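Local atomic coordinates of 6-phosphogluconolactonase (Leishmania braziliensis, PDB entry 3CSS), a protein that probably hydrolyses 6-phosphogluconolactone to 6-phosphogluconate, the second step of the oxidative pentose phosphate pathway. Residues V104-R109 and E134-N139; S189-T194 and V199-L204. One frame throughout, in Å; residues are numbered along the deposited sequence.

Contact 1 (V104-R109 and E134-N139). Unlike the reference sequence in segment 134-139: Val135 (reference Ala).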
# COMPACT_ATOMS: atom_id res chain seq x y z
N VAL A 104 15.14 -0.58 -4.96
CA VAL A 104 13.77 -0.64 -5.44
C VAL A 104 13.49 -1.99 -6.10
O VAL A 104 14.19 -2.40 -7.02
CB VAL A 104 13.48 0.51 -6.46
CG1 VAL A 104 12.01 0.51 -6.85
CG2 VAL A 104 13.88 1.85 -5.88
N ILE A 105 12.44 -2.66 -5.64
CA ILE A 105 12.01 -3.92 -6.23
C ILE A 105 11.00 -3.64 -7.34
O ILE A 105 9.95 -3.02 -7.10
CB ILE A 105 11.42 -4.87 -5.16
CG1 ILE A 105 12.42 -5.08 -4.00
CG2 ILE A 105 11.03 -6.21 -5.77
CD1 ILE A 105 13.77 -5.59 -4.40
N SER A 106 11.32 -4.05 -8.55
CA SER A 106 10.46 -3.78 -9.70
C SER A 106 9.42 -4.87 -9.91
O SER A 106 9.65 -6.04 -9.55
CB SER A 106 11.30 -3.61 -10.97
OG SER A 106 11.97 -4.80 -11.30
N ILE A 107 8.29 -4.49 -10.48
CA ILE A 107 7.27 -5.42 -10.94
C ILE A 107 7.41 -5.55 -12.46
O ILE A 107 7.46 -4.54 -13.17
CB ILE A 107 5.83 -4.93 -10.62
CG1 ILE A 107 5.64 -4.79 -9.10
CG2 ILE A 107 4.79 -5.90 -11.19
CD1 ILE A 107 4.31 -4.14 -8.69
N ASP A 108 7.46 -6.78 -12.94
CA ASP A 108 7.49 -7.08 -14.37
C ASP A 108 6.05 -7.25 -14.88
O ASP A 108 5.41 -8.25 -14.59
CB ASP A 108 8.31 -8.36 -14.60
CG ASP A 108 8.50 -8.68 -16.05
OD1 ASP A 108 8.02 -7.93 -16.92
OD2 ASP A 108 9.15 -9.72 -16.32
N ARG A 109 5.55 -6.27 -15.62
CA ARG A 109 4.13 -6.26 -16.04
C ARG A 109 3.84 -6.87 -17.38
O ARG A 109 2.68 -7.01 -17.75
CB ARG A 109 3.56 -4.83 -16.12
CG ARG A 109 3.80 -3.98 -14.94
CD ARG A 109 4.98 -3.07 -15.15
NE ARG A 109 5.41 -2.53 -13.87
CZ ARG A 109 4.83 -1.51 -13.25
NH1 ARG A 109 3.81 -0.89 -13.80
NH2 ARG A 109 5.30 -1.12 -12.08
N GLU A 134 5.69 -12.05 -6.41
CA GLU A 134 5.78 -12.81 -5.16
C GLU A 134 7.13 -13.51 -4.98
O GLU A 134 7.74 -13.47 -3.92
CB GLU A 134 4.65 -13.82 -5.08
CG GLU A 134 4.78 -14.78 -3.94
CD GLU A 134 3.51 -15.55 -3.65
OE1 GLU A 134 2.41 -14.97 -3.73
OE2 GLU A 134 3.63 -16.77 -3.37
N VAL A 135 7.59 -14.18 -6.04
CA VAL A 135 8.91 -14.81 -6.06
C VAL A 135 10.00 -13.78 -5.73
O VAL A 135 10.89 -14.04 -4.90
CB VAL A 135 9.19 -15.46 -7.43
CG1 VAL A 135 10.64 -15.92 -7.51
CG2 VAL A 135 8.24 -16.64 -7.67
N LYS A 136 9.91 -12.62 -6.37
CA LYS A 136 10.89 -11.56 -6.14
C LYS A 136 10.86 -11.08 -4.69
O LYS A 136 11.91 -10.92 -4.08
CB LYS A 136 10.64 -10.39 -7.11
CG LYS A 136 11.87 -9.73 -7.59
CD LYS A 136 11.58 -8.52 -8.44
CE LYS A 136 11.53 -8.84 -9.93
NZ LYS A 136 11.56 -7.59 -10.72
N LEU A 137 9.67 -10.89 -4.13
CA LEU A 137 9.53 -10.42 -2.75
C LEU A 137 10.10 -11.46 -1.76
O LEU A 137 10.84 -11.11 -0.85
CB LEU A 137 8.06 -10.12 -2.41
CG LEU A 137 7.43 -8.91 -3.14
CD1 LEU A 137 5.93 -8.82 -2.81
CD2 LEU A 137 8.18 -7.57 -2.82
N LEU A 138 9.78 -12.72 -1.99
CA LEU A 138 10.23 -13.79 -1.10
C LEU A 138 11.75 -13.97 -1.16
O LEU A 138 12.36 -14.45 -0.20
CB LEU A 138 9.50 -15.08 -1.44
CG LEU A 138 8.02 -15.15 -1.07
CD1 LEU A 138 7.36 -16.36 -1.73
CD2 LEU A 138 7.81 -15.18 0.43
N ASN A 139 12.34 -13.58 -2.28
CA ASN A 139 13.80 -13.69 -2.49
C ASN A 139 14.58 -12.48 -1.97
O ASN A 139 15.75 -12.61 -1.60
CB ASN A 139 14.09 -13.83 -3.99
CG ASN A 139 13.88 -15.24 -4.51
OD1 ASN A 139 13.74 -16.21 -3.75
ND2 ASN A 139 13.92 -15.38 -5.84

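Contact 2 (S189-T194 and V199-L204)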
# COMPACT_ATOMS: atom_id res chain seq x y z
N SER A 189 -6.73 -8.31 -8.69
CA SER A 189 -8.07 -7.75 -8.67
C SER A 189 -8.31 -6.89 -9.88
O SER A 189 -7.37 -6.41 -10.49
CB SER A 189 -8.24 -6.86 -7.45
OG SER A 189 -7.33 -5.78 -7.55
N PHE A 190 -9.59 -6.69 -10.18
CA PHE A 190 -10.04 -5.63 -11.08
C PHE A 190 -10.79 -4.60 -10.22
O PHE A 190 -11.48 -4.97 -9.24
CB PHE A 190 -10.96 -6.21 -12.18
CG PHE A 190 -11.09 -5.31 -13.38
CD1 PHE A 190 -10.12 -5.34 -14.37
CD2 PHE A 190 -12.16 -4.42 -13.50
CE1 PHE A 190 -10.20 -4.52 -15.48
CE2 PHE A 190 -12.26 -3.58 -14.60
CZ PHE A 190 -11.28 -3.65 -15.61
N PRO A 191 -10.66 -3.31 -10.54
CA PRO A 191 -11.36 -2.33 -9.72
C PRO A 191 -12.87 -2.50 -9.67
O PRO A 191 -13.48 -3.07 -10.58
CB PRO A 191 -11.00 -0.97 -10.36
CG PRO A 191 -10.48 -1.31 -11.71
CD PRO A 191 -9.86 -2.67 -11.60
N SER A 192 -13.44 -2.00 -8.58
CA SER A 192 -14.88 -2.00 -8.37
C SER A 192 -15.51 -0.98 -9.34
O SER A 192 -14.79 -0.19 -9.97
CB SER A 192 -15.19 -1.63 -6.93
OG SER A 192 -14.90 -0.27 -6.67
N PRO A 193 -16.85 -1.00 -9.48
CA PRO A 193 -17.51 -0.16 -10.50
C PRO A 193 -17.20 1.34 -10.47
O PRO A 193 -17.09 1.97 -11.54
CB PRO A 193 -18.99 -0.41 -10.24
CG PRO A 193 -19.04 -1.81 -9.77
CD PRO A 193 -17.82 -1.94 -8.88
N THR A 194 -17.06 1.91 -9.28
CA THR A 194 -16.80 3.36 -9.15
C THR A 194 -15.33 3.76 -9.33
O THR A 194 -15.03 4.96 -9.44
CB THR A 194 -17.23 3.87 -7.78
OG1 THR A 194 -16.48 3.21 -6.75
CG2 THR A 194 -18.78 3.69 -7.59
N VAL A 199 -8.23 -1.28 -15.13
CA VAL A 199 -7.14 -2.15 -15.53
C VAL A 199 -6.90 -3.12 -14.39
O VAL A 199 -7.05 -2.75 -13.21
CB VAL A 199 -5.82 -1.36 -15.83
CG1 VAL A 199 -5.36 -0.57 -14.62
CG2 VAL A 199 -4.69 -2.30 -16.36
N TRP A 200 -6.53 -4.36 -14.74
CA TRP A 200 -6.18 -5.36 -13.74
C TRP A 200 -5.04 -4.88 -12.85
O TRP A 200 -4.21 -4.03 -13.26
CB TRP A 200 -5.84 -6.73 -14.38
CG TRP A 200 -7.06 -7.54 -14.63
CD1 TRP A 200 -7.85 -7.52 -15.74
CD2 TRP A 200 -7.67 -8.47 -13.72
NE1 TRP A 200 -8.90 -8.38 -15.59
CE2 TRP A 200 -8.82 -8.97 -14.35
CE3 TRP A 200 -7.34 -8.94 -12.44
CZ2 TRP A 200 -9.67 -9.89 -13.74
CZ3 TRP A 200 -8.17 -9.85 -11.84
CH2 TRP A 200 -9.32 -10.33 -12.49
N ARG A 201 -5.05 -5.40 -11.63
CA ARG A 201 -4.11 -5.03 -10.58
C ARG A 201 -3.39 -6.23 -9.98
O ARG A 201 -3.89 -7.36 -9.97
CB ARG A 201 -4.82 -4.30 -9.41
CG ARG A 201 -5.88 -3.27 -9.81
CD ARG A 201 -5.27 -2.10 -10.55
NE ARG A 201 -6.25 -1.07 -10.88
CZ ARG A 201 -6.61 -0.08 -10.06
NH1 ARG A 201 -6.07 0.03 -8.85
NH2 ARG A 201 -7.51 0.81 -10.45
N VAL A 202 -2.21 -5.96 -9.44
CA VAL A 202 -1.62 -6.82 -8.44
C VAL A 202 -1.57 -6.04 -7.13
O VAL A 202 -1.49 -4.80 -7.13
CB VAL A 202 -0.23 -7.34 -8.83
CG1 VAL A 202 -0.35 -8.24 -10.07
CG2 VAL A 202 0.71 -6.22 -9.10
N THR A 203 -1.64 -6.78 -6.03
CA THR A 203 -1.65 -6.18 -4.70
C THR A 203 -0.98 -7.10 -3.68
O THR A 203 -1.09 -8.31 -3.77
CB THR A 203 -3.12 -5.87 -4.24
OG1 THR A 203 -3.09 -5.12 -3.02
CG2 THR A 203 -3.97 -7.13 -4.10
N LEU A 204 -0.28 -6.50 -2.72
CA LEU A 204 0.02 -7.20 -1.50
C LEU A 204 -1.30 -7.71 -0.92
O LEU A 204 -2.34 -7.04 -1.03
CB LEU A 204 0.75 -6.29 -0.51
CG LEU A 204 2.14 -5.81 -0.91
CD1 LEU A 204 2.74 -4.91 0.17
CD2 LEU A 204 3.08 -6.99 -1.28

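Contact 1 (V104-R109 and E134-N139)
Ile105 meets Lys136 through its gamma methyl: CG2 lies 3.6 Å from CD of the lysine, and the two side chains run past each other in opposite directions. That methyl stands anti to the backbone N of Ile105, which turns it to the helix that carries Lys136. The same CG2 also touches Leu137, coming within 4.3 Å of its CD2, so one methyl group lies against both the aliphatic part of the lysine and the buried leucine beside it. Tyr133 and Cys140 of helix 123-140 extend this apolar patch around Ile105, while the backbone of Ile105 is hydrogen-bonded to Phe71 of strand 69-77.

Ser106 supplies the polar half. The ammonium group of Lys136 donates to its carbonyl, NZ to O 2.7 Å, approaching from above the carbonyl plane (51° out of it) with a C=O...N angle of 123°. The lysine chain is bent at chi3 (-93°), which brings NZ to the serine carbonyl. NZ also comes within 2.9 Å of Ser106 OG.

The arrangement belongs to the alpha/beta architecture of the glucosamine-6-phosphate isomerase/6-phosphogluconolactonase family: an irregular connection between helices 87-96 and 110-113 is bonded through the backbone of Ile105 to strand 69-77 of the central sheet, and its isoleucines reach helix 123-140.

Ile107 continues the apolar packing beyond the lysine, laying its side chain on Val129 and Tyr133 of that helix and on Leu73 of the strand. Asp108 places OD2 6.5 Å from Lys136 NZ, too far for a salt bridge, though its charge may still favour the ammonium group. At Arg109, NE returns to the carbonyl of Ile107 (3.0 Å from NE to O), while NH2 forms a salt bridge with Glu76.

Contact 2 (S189-T194 and V199-L204)
Phe190 leans on Trp200 from its CB outward. CB itself makes a CH-pi contact, 4.1 Å from the centroid of the six-membered ring of Trp200 and only 11° off the ring normal. The chi1 of -161° sets CG anti to the backbone N and carries the phenyl ring across toward the pyrrole half of the indole. There CD1 stands over the indole face, 3.4 Å from CD1 of Trp200. The result is an edge-to-face pair with the edge of Phe190 directed at the five-membered ring, centroids 4.9 Å apart and planes inclined at 65°. Farther along, Phe190 CE1 lies 3.7 Å from Val199 C, and CZ, at the tip, approaches the backbone N of the same valine. Pro191 CD lies over one face of the phenyl ring.

The backbones beneath pair Ser189 with Arg201 as an antiparallel hydrogen-bonded pair. Arg201 N donates to Ser189 O at 2.8 Å, nearly along the C=O axis, while the return bond from Ser189 N to Arg201 O is longer at 3.3 Å. On the side of the sheet shared by these two residues, Ser189 OG rests against CB of Arg201 and bonds to Ser171 O. The arginine chain bends at chi2, bringing NE to within 3.0 Å of Val199 O, which sits in the guanidinium plane; NH2 goes on to Pro197 O and NH1 to Ser171 OG. The guanidinium is thus tied to its own connecting turn as well as to a neighbouring loop.

Strands 186-189 and 201-204 form the antiparallel end of the mixed sheet, with 201-204 lying between 186-189 and 69-77; helix 123-140 receives the indole of Trp200 on Leu123 and Ala126, and Asp118 O accepts a hydrogen bond from its NE1.

Overall arrangement
Both segments of contact 1 come earlier in the chain than those of contact 2; their centres lie about 19 Å apart within the same alpha/beta fold. Helix 123-140 joins them: segment 134-139 lies near its C-terminal end, and the same helix packs on the side chains of strand 201-204. The contacts meet directly where Leu137 CD1 touches Leu204 CD2 at 3.7 Å, with Ile107 beside Val202 as a second apolar point. Strand 69-77 is also common ground, bordering the loop of contact 1 and pairing with strand 201-204. Contact 2 closes the edge of the Rossmann-like sheet where strand 201-204 runs antiparallel to its neighbours, and contact 1 fastens loop 104-109 to the helix packing on that edge.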